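Local coordinates for uncharacterized protein (Enterococcus faecalis, PDB 3L1W) that is of unknown function but belongs to the endonuclease/exonuclease/phosphatase family and may act as a 3'-5' RNA exonuclease, at residues A[1-6]-A[162-167]; A[5-10]-A[41-46]. All blocks are in the same frame, centred on the assembly; numbering follows the deposited sequence.

Overall arrangement
Both contacts start from strand 2-7, near the middle of one of the two mixed sheets of this DNase I-like fold, and share Thr5 and Tyr6. Contact 1 packs that strand face-on against strand 161-164 of the other sheet, whereas contact 2 pairs it edge-on with its own neighbour, strand 38-44. Along the chain the partners come late (162-167) and early (41-46). The contact centres lie about 12 Å apart, joined by a probable hydrogen bond from Asn7 to Asp166. One strand thus takes part both in the packing between the sheets and, at its C-terminal end, in a polar cluster that probably forms the active site, as in relatives.

Contact 1 of 2, residues A[1-6]-A[162-167]; sequences MKIATY and LLMGDF. With SO4 (sulfate ion), chain G.
Chi1 of Ile3 (62°) and the bend at chi3 of Met164 (68°) help to bring the ends of these two side chains together. In Ile3, CG1 takes the crowded position between backbone N and carbonyl carbon, and the straight chain beyond it sends CD1 out toward Leu162. Met164, a selenomethionine, is extended as far as SE and then turns its terminal methyl onto strand 2-7. The result is a worked example of how two sheets pack without backbone pairing: no hydrogen bond crosses between the segments. Ile3 and Leu162 approach tip to tip, the CD1 of Ile3 standing 3.7 Å from both CD1 and CD2 of Leu162, so that the leucine fork straddles a single methyl. Met164 comes across the same isoleucine at a slant, with its CE 3.8 Å from Ile3 CD1, and presses on past it to within 3.4 Å of Ala4 O. Before the start of strand 2-7 Met1, also a selenomethionine, adds a looser touch, its CE lying 4.2 Å from Leu162 CD1. Toward the C-terminal end of that strand, Thr5 OG1 rests directly on the partner backbone where it turns a corner, 3.3 Å from Gly165 CA; the polar partner of this hydroxyl is Gln42. On strand 2-7, Lys2 N gives a straight 2.8 Å bond to O4 of a sulfate, probably from the crystallisation liquor, which Ser37 and Lys82 also hold. The two strand axes, 8.4 Å apart at their closest and inclined by 27°, belong to the facing sheets of a beta sandwich. Strand 215-220, next to 161-164 in the second sheet, adds Ile217 against Met164 and Thr5 and Val219 against Leu162, while strand 245-251 flanks Ile3 and Thr5 within the first.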
HETATM    1  N   MSE A   1       3.486  15.411  -1.090  1.00 18.46           N
HETATM    2  CA  MSE A   1       3.987  14.675  -2.242  1.00 18.82           C
HETATM    3  C   MSE A   1       4.499  13.319  -1.783  1.00 20.25           C
HETATM    4  O   MSE A   1       5.214  13.229  -0.781  1.00 18.59           O
HETATM    5  CB  MSE A   1       5.119  15.450  -2.933  1.00 16.91           C
HETATM    6  CG  MSE A   1       5.741  14.710  -4.106  1.00 16.86           C
HETATM    7 SE   MSE A   1       7.046  15.762  -5.110  0.60 22.55          SE
HETATM    8  CE  MSE A   1       8.301  16.124  -3.677  1.00 23.74           C
ATOM      9  N   LYS A   2       4.131  12.269  -2.510  1.00 18.35           N
ATOM     10  CA  LYS A   2       4.675  10.945  -2.263  1.00 15.33           C
ATOM     11  C   LYS A   2       5.829  10.624  -3.211  1.00 15.69           C
ATOM     12  O   LYS A   2       5.742  10.835  -4.424  1.00 17.26           O
ATOM     13  CB  LYS A   2       3.580   9.871  -2.339  1.00 21.08           C
ATOM     14  CG  LYS A   2       2.537  10.033  -1.238  1.00 30.69           C
ATOM     15  CD  LYS A   2       1.723   8.768  -0.997  1.00 44.92           C
ATOM     16  CE  LYS A   2       2.496   7.749  -0.164  1.00 49.38           C
ATOM     17  NZ  LYS A   2       1.597   6.709   0.438  1.00 53.63           N
ATOM     18  N   ILE A   3       6.914  10.136  -2.628  1.00 14.88           N
ATOM     19  CA  ILE A   3       8.130   9.834  -3.361  1.00 15.63           C
ATOM     20  C   ILE A   3       8.627   8.478  -2.899  1.00 16.73           C
ATOM     21  O   ILE A   3       8.308   8.033  -1.795  1.00 16.19           O
ATOM     22  CB  ILE A   3       9.222  10.880  -3.069  1.00 18.05           C
ATOM     23  CG1 ILE A   3       9.583  10.867  -1.571  1.00 16.60           C
ATOM     24  CG2 ILE A   3       8.748  12.282  -3.503  1.00 15.69           C
ATOM     25  CD1 ILE A   3      10.662  11.858  -1.160  1.00 18.16           C
ATOM     26  N   ALA A   4       9.425   7.814  -3.723  1.00 12.93           N
ATOM     27  CA  ALA A   4       9.913   6.487  -3.338  1.00 11.90           C
ATOM     28  C   ALA A   4      11.254   6.188  -3.983  1.00 15.37           C
ATOM     29  O   ALA A   4      11.657   6.838  -4.949  1.00 15.47           O
ATOM     30  CB  ALA A   4       8.903   5.421  -3.745  1.00 14.30           C
ATOM     31  N   THR A   5      11.937   5.193  -3.436  1.00 14.37           N
ATOM     32  CA  THR A   5      13.123   4.645  -4.070  1.00 15.21           C
ATOM     33  C   THR A   5      12.970   3.122  -4.078  1.00 17.18           C
ATOM     34  O   THR A   5      12.428   2.535  -3.144  1.00 14.73           O
ATOM     35  CB  THR A   5      14.425   5.103  -3.369  1.00 12.90           C
ATOM     36  OG1 THR A   5      15.559   4.484  -3.993  1.00 14.13           O
ATOM     37  CG2 THR A   5      14.411   4.746  -1.880  1.00 16.74           C
ATOM     38  N   TYR A   6      13.432   2.483  -5.146  1.00 12.09           N
ATOM     39  CA  TYR A   6      13.227   1.043  -5.290  1.00 11.97           C
ATOM     40  C   TYR A   6      14.362   0.461  -6.117  1.00 13.58           C
ATOM     41  O   TYR A   6      14.517   0.788  -7.305  1.00 13.78           O
ATOM     42  CB  TYR A   6      11.882   0.805  -5.985  1.00 13.05           C
ATOM     43  CG  TYR A   6      11.330  -0.612  -5.969  1.00 12.77           C
ATOM     44  CD1 TYR A   6      11.811  -1.579  -5.084  1.00 13.66           C
ATOM     45  CD2 TYR A   6      10.296  -0.972  -6.834  1.00 14.69           C
ATOM     46  CE1 TYR A   6      11.273  -2.863  -5.069  1.00 14.34           C
ATOM     47  CE2 TYR A   6       9.757  -2.241  -6.822  1.00 13.83           C
ATOM     48  CZ  TYR A   6      10.246  -3.186  -5.946  1.00 13.69           C
ATOM     49  OH  TYR A   6       9.691  -4.455  -5.966  1.00 15.31           O
ATOM     50  N   LEU A 162      16.201  15.912  -2.311  1.00 15.58           N
ATOM     51  CA  LEU A 162      15.865  14.542  -1.919  1.00 15.74           C
ATOM     52  C   LEU A 162      17.004  13.652  -2.408  1.00 13.74           C
ATOM     53  O   LEU A 162      17.223  13.511  -3.617  1.00 17.55           O
ATOM     54  CB  LEU A 162      14.545  14.086  -2.557  1.00 16.85           C
ATOM     55  CG  LEU A 162      13.320  14.949  -2.242  1.00 21.16           C
ATOM     56  CD1 LEU A 162      12.146  14.610  -3.168  1.00 16.65           C
ATOM     57  CD2 LEU A 162      12.930  14.798  -0.781  1.00 18.75           C
ATOM     58  N   LEU A 163      17.747  13.094  -1.462  1.00 15.53           N
ATOM     59  CA  LEU A 163      18.887  12.238  -1.758  1.00 13.78           C
ATOM     60  C   LEU A 163      18.433  10.813  -1.474  1.00 17.17           C
ATOM     61  O   LEU A 163      18.288  10.425  -0.312  1.00 16.35           O
ATOM     62  CB  LEU A 163      20.066  12.626  -0.854  1.00 15.17           C
ATOM     63  CG  LEU A 163      21.364  11.819  -0.946  1.00 15.87           C
ATOM     64  CD1 LEU A 163      22.088  12.071  -2.268  1.00 21.06           C
ATOM     65  CD2 LEU A 163      22.296  12.153   0.235  1.00 18.14           C
HETATM   66  N   MSE A 164      18.185  10.039  -2.530  1.00 15.54           N
HETATM   67  CA  MSE A 164      17.427   8.794  -2.381  1.00 15.03           C
HETATM   68  C   MSE A 164      18.104   7.643  -3.073  1.00 15.38           C
HETATM   69  O   MSE A 164      18.530   7.764  -4.212  1.00 18.37           O
HETATM   70  CB  MSE A 164      16.043   8.942  -3.025  1.00 16.19           C
HETATM   71  CG  MSE A 164      15.389  10.269  -2.783  1.00 16.30           C
HETATM   72 SE   MSE A 164      13.692  10.408  -3.742  0.70 23.05          SE
HETATM   73  CE  MSE A 164      12.713   9.109  -2.723  1.00 18.07           C
ATOM     74  N   GLY A 165      18.170   6.503  -2.408  1.00 14.69           N
ATOM     75  CA  GLY A 165      18.613   5.315  -3.104  1.00 12.80           C
ATOM     76  C   GLY A 165      19.263   4.269  -2.229  1.00 14.47           C
ATOM     77  O   GLY A 165      19.063   4.213  -1.015  1.00 16.62           O
ATOM     78  N   ASP A 166      20.049   3.437  -2.888  1.00 15.66           N
ATOM     79  CA  ASP A 166      20.691   2.306  -2.258  1.00 13.84           C
ATOM     80  C   ASP A 166      22.116   2.702  -1.870  1.00 15.95           C
ATOM     81  O   ASP A 166      22.999   2.836  -2.730  1.00 15.65           O
ATOM     82  CB  ASP A 166      20.674   1.137  -3.240  1.00 16.55           C
ATOM     83  CG  ASP A 166      21.294  -0.120  -2.668  1.00 17.53           C
ATOM     84  OD1 ASP A 166      21.956  -0.059  -1.606  1.00 17.10           O
ATOM     85  OD2 ASP A 166      21.119  -1.182  -3.300  1.00 18.55           O
ATOM     86  N   PHE A 167      22.335   2.913  -0.576  1.00 15.68           N
ATOM     87  CA  PHE A 167      23.636   3.350  -0.076  1.00 15.24           C
ATOM     88  C   PHE A 167      24.580   2.176   0.119  1.00 16.06           C
ATOM     89  O   PHE A 167      25.776   2.377   0.335  1.00 17.84           O
ATOM     90  CB  PHE A 167      23.493   4.109   1.255  1.00 15.61           C
ATOM     91  CG  PHE A 167      22.960   5.505   1.104  1.00 16.39           C
ATOM     92  CD1 PHE A 167      23.652   6.591   1.630  1.00 19.94           C
ATOM     93  CD2 PHE A 167      21.769   5.733   0.450  1.00 18.19           C
ATOM     94  CE1 PHE A 167      23.149   7.883   1.487  1.00 17.41           C
ATOM     95  CE2 PHE A 167      21.270   7.019   0.303  1.00 21.40           C
ATOM     96  CZ  PHE A 167      21.965   8.086   0.819  1.00 19.06           C
TER
HETATM   97  S   SO4 G 258       1.206  12.055  -4.729  0.90 31.00           S
HETATM   98  O1  SO4 G 258       1.228  10.698  -5.281  0.90 31.69           O
HETATM   99  O2  SO4 G 258       0.329  12.870  -5.563  0.90 31.10           O
HETATM  100  O3  SO4 G 258       0.692  12.019  -3.364  0.90 31.63           O
HETATM  101  O4  SO4 G 258       2.552  12.624  -4.749  0.90 23.44           O

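Contact 2 of 2, residues A[5-10]-A[41-46]; sequences TYNVRV and IQEVRP
Tyr6 and Asn7 pair with Ile41 and Gln42 as adjacent parallel strands inside one sheet, near the C-terminal ends of both, where 2-7 gives way to a loop and 38-44 leads through the N-cap residue Arg45 into helix 46-55. The axes come within 4.7 Å and are inclined to each other by 19°. Gln42 serves both directions of the backbone pairing: its N donates to Tyr6 O at 3.1 Å, and its O accepts from Val8 N, also at 3.1 Å. Its side chain bends at chi2 (79°), carrying the amide back beside strand 2-7, where NE2 donates to Thr5 OG1 at 3.0 Å, and a water joins that hydroxyl to OE1. Asn130 takes another NE2 bond, so the amide is fixed in its rotation. Among the apolar side chains, Val8 is pressed tightly against Val44, CG2 to CG1 3.5 Å, and its CG1 lies over one face of the Tyr6 ring toward the rim. These are the parallel strands of a beta-alpha-beta crossover whose connection contains helix 20-34, and in the family such strand ends line the active site; Glu43, which with Val44 forms a G1 beta bulge opposite Gly73, follows a glutamine as the metal-binding glutamate does in relatives, consistent with the same role here. Its carboxylate is gripped from two directions. Asn7 ND2, 3.0 Å from OE2, reaches it from above the carboxylate plane, the two flat groups being turned 69° apart, and Asp166 accepts a further bond from this ND2. The anti lone pair of OE1 receives Val10 N at 2.9 Å, while a water links the same oxygen to Arg9 NH1. Asn7 OD1 accepts Arg9 N at 3.0 Å in the carbonyl plane, an Asx turn, which probably helps to bring Val10 N to Glu43.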
ATOM      1  N   THR A   5      11.937   5.193  -3.436  1.00 14.37           N
ATOM      2  CA  THR A   5      13.123   4.645  -4.070  1.00 15.21           C
ATOM      3  C   THR A   5      12.970   3.122  -4.078  1.00 17.18           C
ATOM      4  O   THR A   5      12.428   2.535  -3.144  1.00 14.73           O
ATOM      5  CB  THR A   5      14.425   5.103  -3.369  1.00 12.90           C
ATOM      6  OG1 THR A   5      15.559   4.484  -3.993  1.00 14.13           O
ATOM      7  CG2 THR A   5      14.411   4.746  -1.880  1.00 16.74           C
ATOM      8  N   TYR A   6      13.432   2.483  -5.146  1.00 12.09           N
ATOM      9  CA  TYR A   6      13.227   1.043  -5.290  1.00 11.97           C
ATOM     10  C   TYR A   6      14.362   0.461  -6.117  1.00 13.58           C
ATOM     11  O   TYR A   6      14.517   0.788  -7.305  1.00 13.78           O
ATOM     12  CB  TYR A   6      11.882   0.805  -5.985  1.00 13.05           C
ATOM     13  CG  TYR A   6      11.330  -0.612  -5.969  1.00 12.77           C
ATOM     14  CD1 TYR A   6      11.811  -1.579  -5.084  1.00 13.66           C
ATOM     15  CD2 TYR A   6      10.296  -0.972  -6.834  1.00 14.69           C
ATOM     16  CE1 TYR A   6      11.273  -2.863  -5.069  1.00 14.34           C
ATOM     17  CE2 TYR A   6       9.757  -2.241  -6.822  1.00 13.83           C
ATOM     18  CZ  TYR A   6      10.246  -3.186  -5.946  1.00 13.69           C
ATOM     19  OH  TYR A   6       9.691  -4.455  -5.966  1.00 15.31           O
ATOM     20  N   ASN A   7      15.178  -0.367  -5.476  1.00 13.12           N
ATOM     21  CA  ASN A   7      16.182  -1.139  -6.176  1.00 12.29           C
ATOM     22  C   ASN A   7      15.476  -2.387  -6.673  1.00 15.64           C
ATOM     23  O   ASN A   7      15.051  -3.225  -5.862  1.00 15.23           O
ATOM     24  CB  ASN A   7      17.332  -1.489  -5.223  1.00 15.66           C
ATOM     25  CG  ASN A   7      18.420  -2.314  -5.890  1.00 14.99           C
ATOM     26  OD1 ASN A   7      18.147  -3.162  -6.733  1.00 14.76           O
ATOM     27  ND2 ASN A   7      19.666  -2.071  -5.504  1.00 16.08           N
ATOM     28  N   VAL A   8      15.336  -2.498  -7.999  1.00 14.33           N
ATOM     29  CA  VAL A   8      14.477  -3.530  -8.578  1.00 14.66           C
ATOM     30  C   VAL A   8      15.189  -4.820  -8.932  1.00 15.79           C
ATOM     31  O   VAL A   8      14.558  -5.726  -9.488  1.00 17.04           O
ATOM     32  CB  VAL A   8      13.680  -3.009  -9.806  1.00 14.57           C
ATOM     33  CG1 VAL A   8      12.779  -1.841  -9.398  1.00 14.63           C
ATOM     34  CG2 VAL A   8      14.622  -2.630 -10.959  1.00 15.74           C
ATOM     35  N   ARG A   9      16.479  -4.900  -8.582  1.00 14.53           N
ATOM     36  CA  ARG A   9      17.348  -6.062  -8.849  1.00 16.91           C
ATOM     37  C   ARG A   9      17.707  -6.239 -10.327  1.00 20.09           C
ATOM     38  O   ARG A   9      16.842  -6.467 -11.184  1.00 17.38           O
ATOM     39  CB  ARG A   9      16.762  -7.353  -8.251  1.00 15.20           C
ATOM     40  CG  ARG A   9      17.508  -8.639  -8.640  1.00 16.24           C
ATOM     41  CD  ARG A   9      18.897  -8.752  -8.023  1.00 16.43           C
ATOM     42  NE  ARG A   9      19.406 -10.117  -8.205  1.00 19.35           N
ATOM     43  CZ  ARG A   9      20.601 -10.539  -7.813  1.00 22.64           C
ATOM     44  NH1 ARG A   9      21.437  -9.705  -7.212  1.00 26.51           N
ATOM     45  NH2 ARG A   9      20.961 -11.807  -8.025  1.00 22.28           N
ATOM     46  N   VAL A  10      18.996  -6.137 -10.615  1.00 15.17           N
ATOM     47  CA  VAL A  10      19.482  -6.195 -11.986  1.00 15.25           C
ATOM     48  C   VAL A  10      19.072  -7.531 -12.616  1.00 19.55           C
ATOM     49  O   VAL A  10      19.029  -8.557 -11.941  1.00 20.37           O
ATOM     50  CB  VAL A  10      21.021  -6.008 -12.036  1.00 19.35           C
ATOM     51  CG1 VAL A  10      21.736  -7.226 -11.465  1.00 22.32           C
ATOM     52  CG2 VAL A  10      21.491  -5.725 -13.455  1.00 22.73           C
ATOM     53  N   ILE A  41      14.883   4.611  -9.201  1.00 13.72           N
ATOM     54  CA  ILE A  41      15.037   3.193  -9.471  1.00 12.36           C
ATOM     55  C   ILE A  41      16.514   2.873  -9.593  1.00 13.32           C
ATOM     56  O   ILE A  41      17.246   3.598 -10.269  1.00 14.25           O
ATOM     57  CB  ILE A  41      14.373   2.830 -10.818  1.00 13.04           C
ATOM     58  CG1 ILE A  41      12.856   3.037 -10.750  1.00 13.16           C
ATOM     59  CG2 ILE A  41      14.672   1.369 -11.210  1.00 13.56           C
ATOM     60  CD1 ILE A  41      12.157   2.075  -9.784  1.00 16.77           C
ATOM     61  N   GLN A  42      16.961   1.795  -8.948  1.00 13.91           N
ATOM     62  CA  GLN A  42      18.320   1.297  -9.157  1.00 16.75           C
ATOM     63  C   GLN A  42      18.321  -0.082  -9.816  1.00 16.09           C
ATOM     64  O   GLN A  42      17.351  -0.834  -9.700  1.00 15.15           O
ATOM     65  CB  GLN A  42      19.116   1.226  -7.846  1.00 13.70           C
ATOM     66  CG  GLN A  42      19.195   2.537  -7.074  1.00 14.75           C
ATOM     67  CD  GLN A  42      17.917   2.797  -6.300  1.00 14.79           C
ATOM     68  OE1 GLN A  42      17.340   1.877  -5.717  1.00 13.68           O
ATOM     69  NE2 GLN A  42      17.472   4.046  -6.281  1.00 13.43           N
ATOM     70  N   GLU A  43      19.426  -0.384 -10.494  1.00 16.45           N
ATOM     71  CA  GLU A  43      19.723  -1.706 -11.072  1.00 17.56           C
ATOM     72  C   GLU A  43      18.850  -2.072 -12.268  1.00 15.97           C
ATOM     73  O   GLU A  43      18.170  -3.092 -12.262  1.00 16.42           O
ATOM     74  CB  GLU A  43      19.679  -2.807 -10.007  1.00 16.76           C
ATOM     75  CG  GLU A  43      20.722  -2.622  -8.909  1.00 16.04           C
ATOM     76  CD  GLU A  43      21.021  -3.892  -8.127  1.00 18.56           C
ATOM     77  OE1 GLU A  43      20.755  -4.992  -8.639  1.00 18.07           O
ATOM     78  OE2 GLU A  43      21.557  -3.790  -6.998  1.00 17.15           O
ATOM     79  N   VAL A  44      18.873  -1.233 -13.295  1.00 17.53           N
ATOM     80  CA  VAL A  44      18.126  -1.524 -14.509  1.00 17.52           C
ATOM     81  C   VAL A  44      19.026  -1.523 -15.743  1.00 17.43           C
ATOM     82  O   VAL A  44      19.595  -0.495 -16.123  1.00 19.17           O
ATOM     83  CB  VAL A  44      16.930  -0.559 -14.697  1.00 16.68           C
ATOM     84  CG1 VAL A  44      15.838  -0.898 -13.691  1.00 15.06           C
ATOM     85  CG2 VAL A  44      17.367   0.911 -14.553  1.00 17.84           C
ATOM     86  N   ARG A  45      19.154  -2.692 -16.354  1.00 17.93           N
ATOM     87  CA  ARG A  45      19.789  -2.808 -17.654  1.00 17.19           C
ATOM     88  C   ARG A  45      18.816  -2.278 -18.707  1.00 19.81           C
ATOM     89  O   ARG A  45      17.649  -1.999 -18.396  1.00 17.48           O
ATOM     90  CB  ARG A  45      20.176  -4.266 -17.907  1.00 20.53           C
ATOM     91  CG  ARG A  45      21.283  -4.745 -16.958  1.00 24.69           C
ATOM     92  CD  ARG A  45      21.720  -6.181 -17.238  1.00 27.41           C
ATOM     93  NE  ARG A  45      22.086  -6.356 -18.637  1.00 34.61           N
ATOM     94  CZ  ARG A  45      23.185  -5.850 -19.192  1.00 54.70           C
ATOM     95  NH1 ARG A  45      23.433  -6.057 -20.479  1.00 59.95           N
ATOM     96  NH2 ARG A  45      24.036  -5.137 -18.465  1.00 59.45           N
ATOM     97  N   PRO A  46      19.286  -2.103 -19.950  1.00 19.16           N
ATOM     98  CA  PRO A  46      18.424  -1.453 -20.945  1.00 17.04           C
ATOM     99  C   PRO A  46      17.074  -2.130 -21.143  1.00 20.13           C
ATOM    100  O   PRO A  46      16.066  -1.437 -21.326  1.00 21.20           O
ATOM    101  CB  PRO A  46      19.262  -1.526 -22.223  1.00 19.79           C
ATOM    102  CG  PRO A  46      20.674  -1.456 -21.717  1.00 21.29           C
ATOM    103  CD  PRO A  46      20.673  -2.262 -20.437  1.00 19.60           C
TER
HETATM  104  O   HOH W   1      16.337   1.936  -3.185  1.00 16.43           O
HETATM  105  O   HOH W   2      21.935  -6.953  -7.343  1.00 23.19           O